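Local coordinates for protein carbohydrate kinase, pfkB family (Enterococcus faecalis, PDB 3KTN) that probably transfers phosphate to 2-keto-3-deoxygluconate or a related sugar acid, as expected of a PfkB-family carbohydrate kinase, at residues 138-143 and 148-153; 152-157 and 188-193; 202-207 and 224-229; 244-249 and 265-270; 276-281 and 308-313. All coordinates share one frame; numbering follows the deposited sequence.

How the contacts relate
Contacts 1, 3 and 5 are buried, contact 2 only partly; all four are mainly nonpolar, whereas contact 4 sits on the surface and works through polar groups and a water. Contacts 1 and 2 share helix 144-159 and touch directly, Leu140 CD1 lying 3.6 Å from Ile190 CG2. Contact 3 joins this layer through Leu191, which packs on Phe229. Across the chain's centre from contacts 1 and 2, contacts 4 and 5 also touch, with Leu270 and Arg268 against His311 and Val308; their centres are about 16 Å apart. Branched aliphatic side chains and a phenylalanine make contact 3, while contact 5 is built of alanines and one histidine, next to the magnesium site.

Contact 1: residues 138-143 and 148-153; sequences ISLSLT and DAALIL
Leu140, Ser139, Ala150 and Leu151 meet without a flat group among them; flat groups border the interface from outside. Phe8 of strand 4-8 touches Ser139 and Ala150, Tyr187 of helix 177-190 touches Leu140, and the Arg189 guanidinium touches Leu151. The nearest pair is methylene to methyl, Ser139 CB lying 3.7 Å from Ala150 CB, where the backbones also come nearest. Leu140 reaches across with one branch: its CD2 rests 3.9 Å from Leu151 CD2 and 4.2 Å from Ala150 CB. The two leucine side chains cross at about a right angle. Leu140 CG stands beside its own backbone N (chi1 -70°), which brings the CD2 end to Ala150 and Leu151. The axes of the short, weakly bonded helix 138-142 and of segment 148-153 of helix 144-159 approach to 8.5 Å and run 142° apart, roughly antiparallel, as the chain turns back after strand 132-135. Helix 144-159 then makes the crossover to strand 163-167 in the alpha/beta domain. Ser139 OG is hydrogen-bonded to Cys136 O, and its CB meets Ala150. With that polar atom satisfied, the interface depends on van der Waals contact between small and branched side chains.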
# COMPACT_ATOMS: atom_id res chain seq x y z
N ILE A 138 31.71 12.90 -6.66
CA ILE A 138 31.32 11.97 -7.71
C ILE A 138 31.65 12.52 -9.10
O ILE A 138 32.00 11.77 -10.01
CB ILE A 138 29.79 11.62 -7.62
CG1 ILE A 138 29.42 10.60 -8.71
CG2 ILE A 138 28.94 12.87 -7.76
CD1 ILE A 138 30.12 9.26 -8.57
N SER A 139 31.54 13.84 -9.26
CA SER A 139 31.85 14.50 -10.53
C SER A 139 33.24 14.14 -11.04
O SER A 139 33.44 13.97 -12.25
CB SER A 139 31.79 16.02 -10.37
OG SER A 139 30.59 16.42 -9.74
N LEU A 140 34.19 14.01 -10.13
CA LEU A 140 35.57 13.69 -10.51
C LEU A 140 35.80 12.27 -11.00
O LEU A 140 36.77 12.02 -11.73
CB LEU A 140 36.53 13.96 -9.35
CG LEU A 140 36.77 15.43 -8.99
CD1 LEU A 140 37.80 15.50 -7.88
CD2 LEU A 140 37.27 16.18 -10.22
N SER A 141 34.93 11.34 -10.62
CA SER A 141 35.10 9.95 -11.02
C SER A 141 34.06 9.38 -11.98
O SER A 141 34.31 8.36 -12.63
CB SER A 141 35.14 9.06 -9.77
OG SER A 141 33.89 9.07 -9.10
N LEU A 142 32.90 10.02 -12.09
CA LEU A 142 31.85 9.51 -12.96
C LEU A 142 32.34 9.35 -14.41
O LEU A 142 32.44 8.23 -14.90
CB LEU A 142 30.61 10.40 -12.90
CG LEU A 142 29.34 9.77 -13.50
CD1 LEU A 142 29.11 8.40 -12.88
CD2 LEU A 142 28.15 10.68 -13.26
N THR A 143 32.63 10.45 -15.08
CA THR A 143 33.13 10.39 -16.45
C THR A 143 34.16 11.50 -16.66
O THR A 143 34.24 12.44 -15.87
CB THR A 143 32.02 10.58 -17.51
OG1 THR A 143 31.50 11.91 -17.43
CG2 THR A 143 30.90 9.57 -17.32
N ASP A 148 36.05 16.98 -16.13
CA ASP A 148 36.54 18.21 -16.75
C ASP A 148 35.66 19.39 -16.39
O ASP A 148 36.15 20.51 -16.21
CB ASP A 148 36.60 18.07 -18.28
CG ASP A 148 37.56 16.99 -18.73
OD1 ASP A 148 38.59 16.77 -18.05
OD2 ASP A 148 37.31 16.36 -19.79
N ALA A 149 34.36 19.15 -16.27
CA ALA A 149 33.43 20.22 -15.91
C ALA A 149 33.64 20.64 -14.47
O ALA A 149 33.63 21.83 -14.15
CB ALA A 149 31.99 19.76 -16.12
N ALA A 150 33.85 19.67 -13.59
CA ALA A 150 34.06 19.97 -12.18
C ALA A 150 35.32 20.80 -11.97
O ALA A 150 35.31 21.80 -11.25
CB ALA A 150 34.14 18.66 -11.37
N LEU A 151 36.41 20.39 -12.61
CA LEU A 151 37.69 21.10 -12.50
C LEU A 151 37.56 22.53 -13.00
O LEU A 151 38.02 23.47 -12.34
CB LEU A 151 38.76 20.34 -13.29
CG LEU A 151 39.04 18.95 -12.71
CD1 LEU A 151 39.97 18.17 -13.61
CD2 LEU A 151 39.64 19.11 -11.32
N ILE A 152 36.93 22.71 -14.15
CA ILE A 152 36.75 24.05 -14.71
C ILE A 152 35.92 24.91 -13.76
O ILE A 152 36.22 26.09 -13.56
CB ILE A 152 36.05 23.97 -16.08
CG1 ILE A 152 37.05 23.46 -17.12
CG2 ILE A 152 35.49 25.34 -16.46
CD1 ILE A 152 36.45 23.26 -18.51
N LEU A 153 34.88 24.33 -13.18
CA LEU A 153 34.02 25.07 -12.26
C LEU A 153 34.79 25.52 -11.02
O LEU A 153 34.61 26.64 -10.55
CB LEU A 153 32.83 24.21 -11.83
CG LEU A 153 31.94 24.79 -10.72
CD1 LEU A 153 31.47 26.18 -11.10
CD2 LEU A 153 30.76 23.86 -10.50

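Contact 2: residues 152-157 and 188-193; sequences ILAQKA and ERILPY
Ala154 and Gln155 meet Ile190 and Tyr193 where two successive beta-alpha-beta crossovers of the ribokinase-like fold lie side by side: helix 144-159 links strands 132-135 and 163-167, and helix 177-190 links strands 163-167 and 196-198. Apolar contact forms the inner part. Ala154 CB lies 3.8 Å from Ile190 CG1 and 4.0 Å from Tyr193 CB, so one methyl rests in the notch formed by two side chains of the opposing segment. Ile190 points CG1 there by holding it anti to the backbone N (chi1 -165°). Both Ala154 and Ile190 also touch Ile135 on the sheet beneath, which sets this part against strand 132-135. A CH-pi contact makes the outer part. Gln155 CG sits over one face of the Tyr193 ring, 3.8 Å from its centroid and 29° off the normal, while Gln155 CA lies above the same ring nearer its rim. CG and CA supply the contact; the amide beyond, inclined 37° to the ring, does not stack flat on it. Tyr193 belongs to the 3-10 segment 191-193, where Tyr193 N bonds back to Ile190 O. Gln155 CG is displaced toward the phenol end, 3.3 Å from Tyr193 CZ.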
# COMPACT_ATOMS: atom_id res chain seq x y z
N ILE A 152 36.93 22.71 -14.15
CA ILE A 152 36.75 24.05 -14.71
C ILE A 152 35.92 24.91 -13.76
O ILE A 152 36.22 26.09 -13.56
CB ILE A 152 36.05 23.97 -16.08
CG1 ILE A 152 37.05 23.46 -17.12
CG2 ILE A 152 35.49 25.34 -16.46
CD1 ILE A 152 36.45 23.26 -18.51
N LEU A 153 34.88 24.33 -13.18
CA LEU A 153 34.02 25.07 -12.26
C LEU A 153 34.79 25.52 -11.02
O LEU A 153 34.61 26.64 -10.55
CB LEU A 153 32.83 24.21 -11.83
CG LEU A 153 31.94 24.79 -10.72
CD1 LEU A 153 31.47 26.18 -11.10
CD2 LEU A 153 30.76 23.86 -10.50
N ALA A 154 35.63 24.64 -10.49
CA ALA A 154 36.42 24.96 -9.31
C ALA A 154 37.37 26.12 -9.62
O ALA A 154 37.45 27.09 -8.86
CB ALA A 154 37.21 23.73 -8.86
N GLN A 155 38.09 26.02 -10.73
CA GLN A 155 39.02 27.06 -11.15
C GLN A 155 38.27 28.38 -11.28
O GLN A 155 38.72 29.41 -10.77
CB GLN A 155 39.65 26.71 -12.50
CG GLN A 155 40.67 25.59 -12.44
CD GLN A 155 40.91 24.96 -13.79
OE1 GLN A 155 40.88 25.64 -14.82
NE2 GLN A 155 41.17 23.66 -13.81
N LYS A 156 37.13 28.35 -11.96
CA LYS A 156 36.32 29.54 -12.15
C LYS A 156 35.84 30.10 -10.81
O LYS A 156 35.99 31.29 -10.54
CB LYS A 156 35.12 29.21 -13.04
CG LYS A 156 35.06 30.02 -14.32
CD LYS A 156 34.78 29.14 -15.53
CE LYS A 156 34.72 29.97 -16.81
NZ LYS A 156 34.58 29.13 -18.03
N ALA A 157 35.28 29.23 -9.97
CA ALA A 157 34.79 29.65 -8.66
C ALA A 157 35.90 30.37 -7.90
O ALA A 157 35.66 31.37 -7.23
CB ALA A 157 34.32 28.44 -7.86
N GLU A 188 43.97 15.54 -6.56
CA GLU A 188 45.10 16.45 -6.40
C GLU A 188 44.92 17.67 -7.29
O GLU A 188 45.39 18.76 -6.96
CB GLU A 188 46.41 15.72 -6.71
CG GLU A 188 46.64 14.53 -5.79
CD GLU A 188 47.98 13.84 -6.01
OE1 GLU A 188 48.40 13.68 -7.17
OE2 GLU A 188 48.60 13.44 -5.00
N ARG A 189 44.22 17.49 -8.41
CA ARG A 189 43.99 18.59 -9.33
C ARG A 189 42.96 19.60 -8.83
O ARG A 189 43.09 20.80 -9.08
CB ARG A 189 43.55 18.05 -10.69
CG ARG A 189 44.59 17.17 -11.36
CD ARG A 189 44.06 16.55 -12.64
NE ARG A 189 43.70 17.55 -13.63
CZ ARG A 189 43.22 17.26 -14.84
NH1 ARG A 189 43.05 15.99 -15.19
NH2 ARG A 189 42.92 18.23 -15.69
N ILE A 190 41.93 19.13 -8.12
CA ILE A 190 40.90 20.05 -7.64
C ILE A 190 41.17 20.60 -6.24
O ILE A 190 40.79 21.73 -5.94
CB ILE A 190 39.49 19.38 -7.63
CG1 ILE A 190 38.41 20.45 -7.47
CG2 ILE A 190 39.40 18.38 -6.49
CD1 ILE A 190 36.98 19.92 -7.60
N LEU A 191 41.82 19.82 -5.40
CA LEU A 191 42.12 20.24 -4.04
C LEU A 191 42.74 21.64 -3.89
O LEU A 191 42.43 22.35 -2.94
CB LEU A 191 43.00 19.20 -3.35
CG LEU A 191 42.20 17.96 -2.90
CD1 LEU A 191 43.12 16.82 -2.50
CD2 LEU A 191 41.30 18.37 -1.74
N PRO A 192 43.61 22.04 -4.83
CA PRO A 192 44.22 23.37 -4.73
C PRO A 192 43.20 24.52 -4.77
O PRO A 192 43.51 25.65 -4.39
CB PRO A 192 45.18 23.41 -5.92
CG PRO A 192 45.60 21.97 -6.04
CD PRO A 192 44.28 21.24 -5.87
N TYR A 193 41.99 24.22 -5.23
CA TYR A 193 40.94 25.24 -5.35
C TYR A 193 39.88 25.21 -4.25
O TYR A 193 39.02 26.09 -4.20
CB TYR A 193 40.26 25.10 -6.70
CG TYR A 193 41.19 25.30 -7.87
CD1 TYR A 193 41.61 26.57 -8.25
CD2 TYR A 193 41.68 24.20 -8.58
CE1 TYR A 193 42.49 26.75 -9.31
CE2 TYR A 193 42.56 24.37 -9.65
CZ TYR A 193 42.96 25.65 -10.00
OH TYR A 193 43.83 25.83 -11.05

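Contact 3: residues 202-207 and 224-229; sequences RDLVEL and ELIQRF
Leu204 places one methyl squarely on the ring of Phe229: its CD2 stands 3.5 Å from the ring centroid, only 5° off the normal, a nearly centred CH-pi contact. The other branch serves a different partner, Leu204 CD1 lying 3.9 Å from Ile226 CG1. Thus the fork of one leucine spans two residues almost a helical turn apart. Beside it, Val205 CG2 meets Leu225 CD2 at 3.6 Å, the two side chains crossing at about a right angle. In Phe229, CG anti to the backbone N (chi1 158°) carries the ring toward segment 202-207, and the second torsion turns its face to Leu204.

One step outward, the helix axes are consistent with this. Segments 202-206 and 224-229 cross at 77° with a closest approach of 10.7 Å, a wide separation that the bulky side chains bridge. Both helices belong to the connection between strands 196-198 and 237-245, parallel neighbours in the main sheet. Phe229 also meets Tyr233 and Leu208, while Leu225 touches Phe210 from the loop joining the two helices.

At the margin, Leu225 CD1 lies over one face of the Arg228 guanidinium. Arg228 NH1 pairs with Glu224 OE1 at 2.9 Å, a salt bridge whose hydrogen-bond geometry is weak, and NH2 is held by Ile211 O. These polar partners fix the guanidinium beside the leucine without entering the interface. The join between the helices therefore rests on methyl-to-ring and methyl-to-methyl contacts, with no polar bond between the segments.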
# COMPACT_ATOMS: atom_id res chain seq x y z
N ARG A 202 41.43 8.08 6.79
CA ARG A 202 41.73 6.97 5.89
C ARG A 202 41.79 7.41 4.43
O ARG A 202 42.46 6.77 3.62
CB ARG A 202 40.71 5.85 6.06
CG ARG A 202 40.75 5.17 7.41
CD ARG A 202 39.96 3.87 7.41
NE ARG A 202 39.95 3.24 8.73
CZ ARG A 202 39.36 3.74 9.81
NH1 ARG A 202 38.73 4.91 9.73
NH2 ARG A 202 39.42 3.09 10.96
N ASP A 203 41.09 8.48 4.09
CA ASP A 203 41.13 8.95 2.71
C ASP A 203 42.52 9.49 2.42
O ASP A 203 43.13 9.16 1.40
CB ASP A 203 40.10 10.06 2.46
CG ASP A 203 38.67 9.53 2.37
OD1 ASP A 203 38.45 8.54 1.64
OD2 ASP A 203 37.78 10.11 3.02
N LEU A 204 43.02 10.32 3.32
CA LEU A 204 44.34 10.92 3.17
C LEU A 204 45.42 9.85 3.02
O LEU A 204 46.25 9.92 2.12
CB LEU A 204 44.65 11.81 4.37
CG LEU A 204 43.58 12.86 4.65
CD1 LEU A 204 43.98 13.72 5.84
CD2 LEU A 204 43.38 13.73 3.42
N VAL A 205 45.37 8.84 3.88
CA VAL A 205 46.35 7.76 3.86
C VAL A 205 46.16 6.78 2.70
O VAL A 205 47.07 6.58 1.89
CB VAL A 205 46.32 6.97 5.19
CG1 VAL A 205 47.25 5.76 5.10
CG2 VAL A 205 46.74 7.88 6.34
N GLU A 206 44.98 6.18 2.61
CA GLU A 206 44.69 5.20 1.57
C GLU A 206 44.50 5.72 0.16
O GLU A 206 44.79 5.01 -0.81
CB GLU A 206 43.47 4.37 1.95
CG GLU A 206 43.71 3.39 3.07
CD GLU A 206 42.46 2.60 3.41
OE1 GLU A 206 41.84 2.06 2.47
OE2 GLU A 206 42.12 2.52 4.61
N LEU A 207 44.00 6.94 0.01
CA LEU A 207 43.79 7.47 -1.33
C LEU A 207 44.87 8.45 -1.76
O LEU A 207 45.43 8.32 -2.85
CB LEU A 207 42.42 8.16 -1.42
CG LEU A 207 42.15 8.83 -2.78
CD1 LEU A 207 42.18 7.78 -3.88
CD2 LEU A 207 40.80 9.54 -2.74
N GLU A 224 48.62 16.03 13.23
CA GLU A 224 49.79 16.40 12.42
C GLU A 224 49.56 16.06 10.95
O GLU A 224 49.82 16.88 10.07
CB GLU A 224 51.04 15.66 12.93
CG GLU A 224 52.37 16.17 12.38
CD GLU A 224 52.62 15.80 10.92
OE1 GLU A 224 52.44 14.62 10.56
OE2 GLU A 224 53.00 16.69 10.14
N LEU A 225 49.06 14.86 10.70
CA LEU A 225 48.80 14.42 9.34
C LEU A 225 47.75 15.28 8.63
O LEU A 225 47.95 15.70 7.48
CB LEU A 225 48.34 12.96 9.33
CG LEU A 225 47.77 12.41 8.02
CD1 LEU A 225 48.66 12.80 6.86
CD2 LEU A 225 47.66 10.90 8.12
N ILE A 226 46.64 15.56 9.31
CA ILE A 226 45.56 16.35 8.73
C ILE A 226 45.88 17.82 8.50
O ILE A 226 45.57 18.36 7.44
CB ILE A 226 44.28 16.23 9.61
CG1 ILE A 226 43.77 14.79 9.57
CG2 ILE A 226 43.21 17.20 9.12
CD1 ILE A 226 42.60 14.52 10.49
N GLN A 227 46.49 18.47 9.48
CA GLN A 227 46.81 19.88 9.30
C GLN A 227 47.94 20.06 8.30
O GLN A 227 48.13 21.15 7.75
CB GLN A 227 47.17 20.52 10.65
CG GLN A 227 46.01 20.46 11.63
CD GLN A 227 46.28 21.22 12.90
OE1 GLN A 227 47.29 20.99 13.58
NE2 GLN A 227 45.38 22.14 13.25
N ARG A 228 48.67 18.98 8.03
CA ARG A 228 49.76 19.00 7.07
C ARG A 228 49.10 19.01 5.69
O ARG A 228 49.44 19.81 4.82
CB ARG A 228 50.63 17.75 7.24
CG ARG A 228 52.08 17.91 6.82
CD ARG A 228 52.88 16.66 7.20
NE ARG A 228 52.63 15.55 6.28
CZ ARG A 228 52.74 14.27 6.60
NH1 ARG A 228 53.10 13.91 7.82
NH2 ARG A 228 52.52 13.33 5.68
N PHE A 229 48.15 18.09 5.51
CA PHE A 229 47.39 17.98 4.26
C PHE A 229 46.70 19.31 3.97
O PHE A 229 46.67 19.77 2.83
CB PHE A 229 46.35 16.85 4.39
CG PHE A 229 45.20 16.96 3.42
CD1 PHE A 229 45.37 16.69 2.07
CD2 PHE A 229 43.94 17.33 3.88
CE1 PHE A 229 44.30 16.78 1.18
CE2 PHE A 229 42.86 17.43 3.00
CZ PHE A 229 43.04 17.16 1.65

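Contact 4: residues 244-249 and 265-270; sequences SHSQNQ and SEKRPL
Lys267 and Ser244 are brought together by their torsions. Lys267 starts with CG beside its backbone N (chi1 -66°), extends at the next bond, then bends at chi3 (-53°), which swings the ammonium toward segment 244-249. Ser244 holds OG between its backbone N and carbonyl carbon (chi1 59°), on the side from which the lysine comes. Their direct contact sets the hydroxyl against the aliphatic chain, Ser244 OG lying 3.7 Å from Lys267 CD. The polar ends are joined by a water: it accepts from Lys267 NZ at 2.6 Å and is bonded to Ser244 OG at 3.0 Å. Ser246 OG stands 3.6 Å from Lys267 NZ, a contact too long to count as a hydrogen bond, though some electrostatic attraction is likely.

The spacing follows from the sheet. Strands 237-245 and 262-269 lie on either side of strand 250-257, each antiparallel to it, forming an antiparallel beta-meander at the edge of the large mixed sheet. The two segments are therefore next-but-one neighbours, and the CA atoms of Ser244 and Lys267 are 8.4 Å apart. Tyr251 on the intervening strand contacts both segments: it touches Ser244, Ser246 and Pro269, and makes a cation-pi contact with Lys267, whose charge thus has both a water and a ring as partners.

Toward the turn, Gln249 OE1 comes to 4.2 Å from Pro269 CB, a loose contact. A weak backbone bond from Ser246 N to Gln249 O closes this turn, and the Gln249 side chain also packs on Gln247 of another subunit.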
# COMPACT_ATOMS: atom_id res chain seq x y z
N SER A 244 32.07 4.46 15.86
CA SER A 244 32.70 3.57 16.82
C SER A 244 31.62 2.71 17.47
O SER A 244 30.43 2.99 17.32
CB SER A 244 33.44 4.37 17.89
OG SER A 244 32.57 5.25 18.59
N HIS A 245 32.03 1.67 18.18
CA HIS A 245 31.07 0.81 18.83
C HIS A 245 31.62 0.18 20.10
O HIS A 245 32.66 -0.48 20.08
CB HIS A 245 30.60 -0.30 17.88
CG HIS A 245 31.66 -1.29 17.53
ND1 HIS A 245 32.74 -0.98 16.74
CD2 HIS A 245 31.81 -2.60 17.87
CE1 HIS A 245 33.52 -2.04 16.61
NE2 HIS A 245 32.97 -3.04 17.29
N SER A 246 30.93 0.41 21.20
CA SER A 246 31.31 -0.19 22.47
C SER A 246 30.44 -1.44 22.50
O SER A 246 29.74 -1.71 21.53
CB SER A 246 30.95 0.74 23.63
OG SER A 246 31.71 1.93 23.59
N GLN A 247 30.49 -2.21 23.58
CA GLN A 247 29.66 -3.40 23.62
C GLN A 247 28.20 -2.97 23.70
O GLN A 247 27.82 -2.22 24.60
CB GLN A 247 30.02 -4.28 24.82
CG GLN A 247 29.41 -5.67 24.76
CD GLN A 247 29.82 -6.56 25.92
OE1 GLN A 247 31.01 -6.73 26.19
NE2 GLN A 247 28.84 -7.12 26.61
N ASN A 248 27.41 -3.44 22.74
CA ASN A 248 25.98 -3.13 22.66
C ASN A 248 25.61 -1.88 21.88
O ASN A 248 24.65 -1.89 21.11
CB ASN A 248 25.37 -3.01 24.07
CG ASN A 248 25.20 -4.34 24.76
OD1 ASN A 248 26.16 -5.10 24.92
ND2 ASN A 248 23.97 -4.64 25.17
N GLN A 249 26.37 -0.80 22.06
CA GLN A 249 26.05 0.46 21.39
C GLN A 249 26.98 0.93 20.28
O GLN A 249 28.17 0.61 20.26
CB GLN A 249 25.97 1.58 22.43
CG GLN A 249 25.09 1.27 23.63
CD GLN A 249 24.91 2.47 24.52
OE1 GLN A 249 24.35 3.49 24.11
NE2 GLN A 249 25.39 2.37 25.76
N SER A 265 33.56 16.39 18.61
CA SER A 265 32.34 16.36 19.41
C SER A 265 32.40 15.12 20.29
O SER A 265 33.21 14.23 20.05
CB SER A 265 31.10 16.28 18.51
OG SER A 265 30.91 14.95 18.06
N GLU A 266 31.56 15.07 21.31
CA GLU A 266 31.54 13.90 22.18
C GLU A 266 30.78 12.80 21.43
O GLU A 266 29.92 13.11 20.61
CB GLU A 266 30.83 14.23 23.50
CG GLU A 266 29.46 14.86 23.33
CD GLU A 266 28.75 15.08 24.66
OE1 GLU A 266 29.33 15.75 25.54
OE2 GLU A 266 27.61 14.57 24.83
N LYS A 267 31.11 11.54 21.71
CA LYS A 267 30.43 10.42 21.06
C LYS A 267 28.93 10.50 21.28
O LYS A 267 28.47 10.71 22.40
CB LYS A 267 30.91 9.07 21.62
CG LYS A 267 32.35 8.71 21.35
CD LYS A 267 32.62 7.26 21.74
CE LYS A 267 32.19 6.96 23.19
NZ LYS A 267 32.36 5.51 23.54
N ARG A 268 28.16 10.33 20.21
CA ARG A 268 26.70 10.38 20.29
C ARG A 268 26.15 9.00 19.99
O ARG A 268 26.48 8.40 18.96
CB ARG A 268 26.14 11.36 19.26
CG ARG A 268 26.75 12.75 19.27
CD ARG A 268 26.10 13.62 20.32
NE ARG A 268 24.65 13.54 20.23
CZ ARG A 268 23.82 14.36 20.87
NH1 ARG A 268 24.30 15.34 21.63
NH2 ARG A 268 22.51 14.20 20.76
N PRO A 269 25.32 8.45 20.89
CA PRO A 269 24.76 7.12 20.63
C PRO A 269 24.09 7.19 19.24
O PRO A 269 23.42 8.17 18.93
CB PRO A 269 23.75 6.93 21.75
CG PRO A 269 24.34 7.74 22.88
CD PRO A 269 24.83 8.99 22.17
N LEU A 270 24.30 6.16 18.42
CA LEU A 270 23.74 6.14 17.07
C LEU A 270 22.79 4.96 16.84
O LEU A 270 23.14 3.81 17.11
CB LEU A 270 24.89 6.07 16.05
CG LEU A 270 24.55 6.00 14.56
CD1 LEU A 270 24.01 7.33 14.09
CD2 LEU A 270 25.81 5.64 13.78
O HOH W 1 33.21 4.31 21.34

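Contact 5: residues 276-281 and 308-313; sequences IGAGDA and VLAHTI
His311 leans its ring against the methyl of Ala278. From CB the chain leads to CG, placed beside the backbone N (chi1 -72°). There Leu270 CD1 packs against His311 CG. Next round the ring, ND1 stands 3.5 Å from Ala278 CB and is hydrogen-bonded to Gly307 O, one turn back along the chain. CE1 makes the nearest approach, 3.2 Å from Ala278 CB, which sits over one face; Leu270 CD1 lies over the opposite face. At the tip, NE2 is bonded to Arg243 NH1. With both nitrogens engaged and both faces touched, rotation of the ring is closely restricted.

Segment 276-281 carries the Gly-Ala-Gly-Asp sequence of the PfkB signature, which in relatives forms the anion hole at the start of a helix, here helix 278-291. Magnesium is bound here at Ile276 and Asp274, and the side chain of Ala278 is about 4 Å from the ion. The ring thus touches, through Ala278, the loop that carries Ile276 of the metal site.

Beside the histidine contact, alanine meets alanine. Ala310 CB is 4.0 Å from Ala278 CB and 3.5 Å from Ala281 CB, the latter tighter than usual for two methyls, and the small side chains let the CA atoms of Ala278 and Ala310 come within 5.2 Å. A type I turn runs from Ala310 to Ile313. Thr312 OG1 bonds in the carbonyl plane to Leu309 O at 2.7 Å, and Thr312 O accepts from Arg99 of another subunit.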
# COMPACT_ATOMS: atom_id res chain seq x y z
N ILE A 276 22.16 5.56 4.52
CA ILE A 276 22.50 6.02 3.18
C ILE A 276 22.38 7.53 3.05
O ILE A 276 21.33 8.10 3.31
CB ILE A 276 21.62 5.34 2.12
CG1 ILE A 276 21.72 3.83 2.28
CG2 ILE A 276 22.08 5.75 0.71
CD1 ILE A 276 20.88 3.06 1.33
N GLY A 277 23.49 8.18 2.68
CA GLY A 277 23.49 9.62 2.52
C GLY A 277 23.62 10.42 3.80
O GLY A 277 23.71 11.65 3.76
N ALA A 278 23.62 9.75 4.95
CA ALA A 278 23.72 10.44 6.23
C ALA A 278 24.97 11.30 6.32
O ALA A 278 25.02 12.28 7.07
CB ALA A 278 23.70 9.44 7.38
N GLY A 279 25.99 10.94 5.54
CA GLY A 279 27.21 11.72 5.54
C GLY A 279 26.95 13.12 5.01
O GLY A 279 27.64 14.07 5.37
N ASP A 280 25.95 13.25 4.14
CA ASP A 280 25.63 14.56 3.59
C ASP A 280 24.90 15.45 4.59
O ASP A 280 24.89 16.68 4.44
CB ASP A 280 24.81 14.41 2.31
CG ASP A 280 25.50 13.55 1.27
OD1 ASP A 280 26.72 13.74 1.07
OD2 ASP A 280 24.84 12.67 0.67
N ALA A 281 24.30 14.85 5.61
CA ALA A 281 23.60 15.63 6.64
C ALA A 281 24.66 16.25 7.55
O ALA A 281 24.49 17.36 8.04
CB ALA A 281 22.67 14.73 7.45
N VAL A 308 23.31 12.19 13.27
CA VAL A 308 22.64 11.12 14.00
C VAL A 308 21.16 11.10 13.60
O VAL A 308 20.57 10.03 13.42
CB VAL A 308 22.73 11.34 15.54
CG1 VAL A 308 21.92 10.27 16.28
CG2 VAL A 308 24.19 11.28 15.98
N LEU A 309 20.57 12.29 13.46
CA LEU A 309 19.17 12.42 13.07
C LEU A 309 18.91 11.83 11.69
O LEU A 309 17.88 11.21 11.47
CB LEU A 309 18.76 13.89 13.07
CG LEU A 309 18.49 14.54 14.43
CD1 LEU A 309 18.37 16.04 14.25
CD2 LEU A 309 17.22 13.97 15.04
N ALA A 310 19.85 12.02 10.76
CA ALA A 310 19.70 11.51 9.41
C ALA A 310 19.58 9.99 9.39
O ALA A 310 18.94 9.42 8.50
CB ALA A 310 20.87 11.95 8.54
N HIS A 311 20.20 9.33 10.37
CA HIS A 311 20.14 7.87 10.46
C HIS A 311 18.76 7.38 10.91
O HIS A 311 18.44 6.21 10.75
CB HIS A 311 21.20 7.33 11.44
CG HIS A 311 22.61 7.42 10.93
ND1 HIS A 311 23.27 8.63 10.77
CD2 HIS A 311 23.48 6.46 10.55
CE1 HIS A 311 24.49 8.40 10.33
NE2 HIS A 311 24.65 7.09 10.19
N THR A 312 17.95 8.27 11.47
CA THR A 312 16.62 7.90 11.93
C THR A 312 15.56 8.26 10.89
O THR A 312 14.37 7.99 11.09
CB THR A 312 16.24 8.65 13.20
OG1 THR A 312 15.92 10.00 12.86
CG2 THR A 312 17.39 8.63 14.20
N ILE A 313 16.00 8.87 9.79
CA ILE A 313 15.10 9.28 8.72
C ILE A 313 15.20 8.31 7.56
O ILE A 313 16.28 8.04 7.05
CB ILE A 313 15.45 10.71 8.24
CG1 ILE A 313 15.20 11.71 9.39
CG2 ILE A 313 14.63 11.07 7.00
CD1 ILE A 313 15.54 13.17 9.07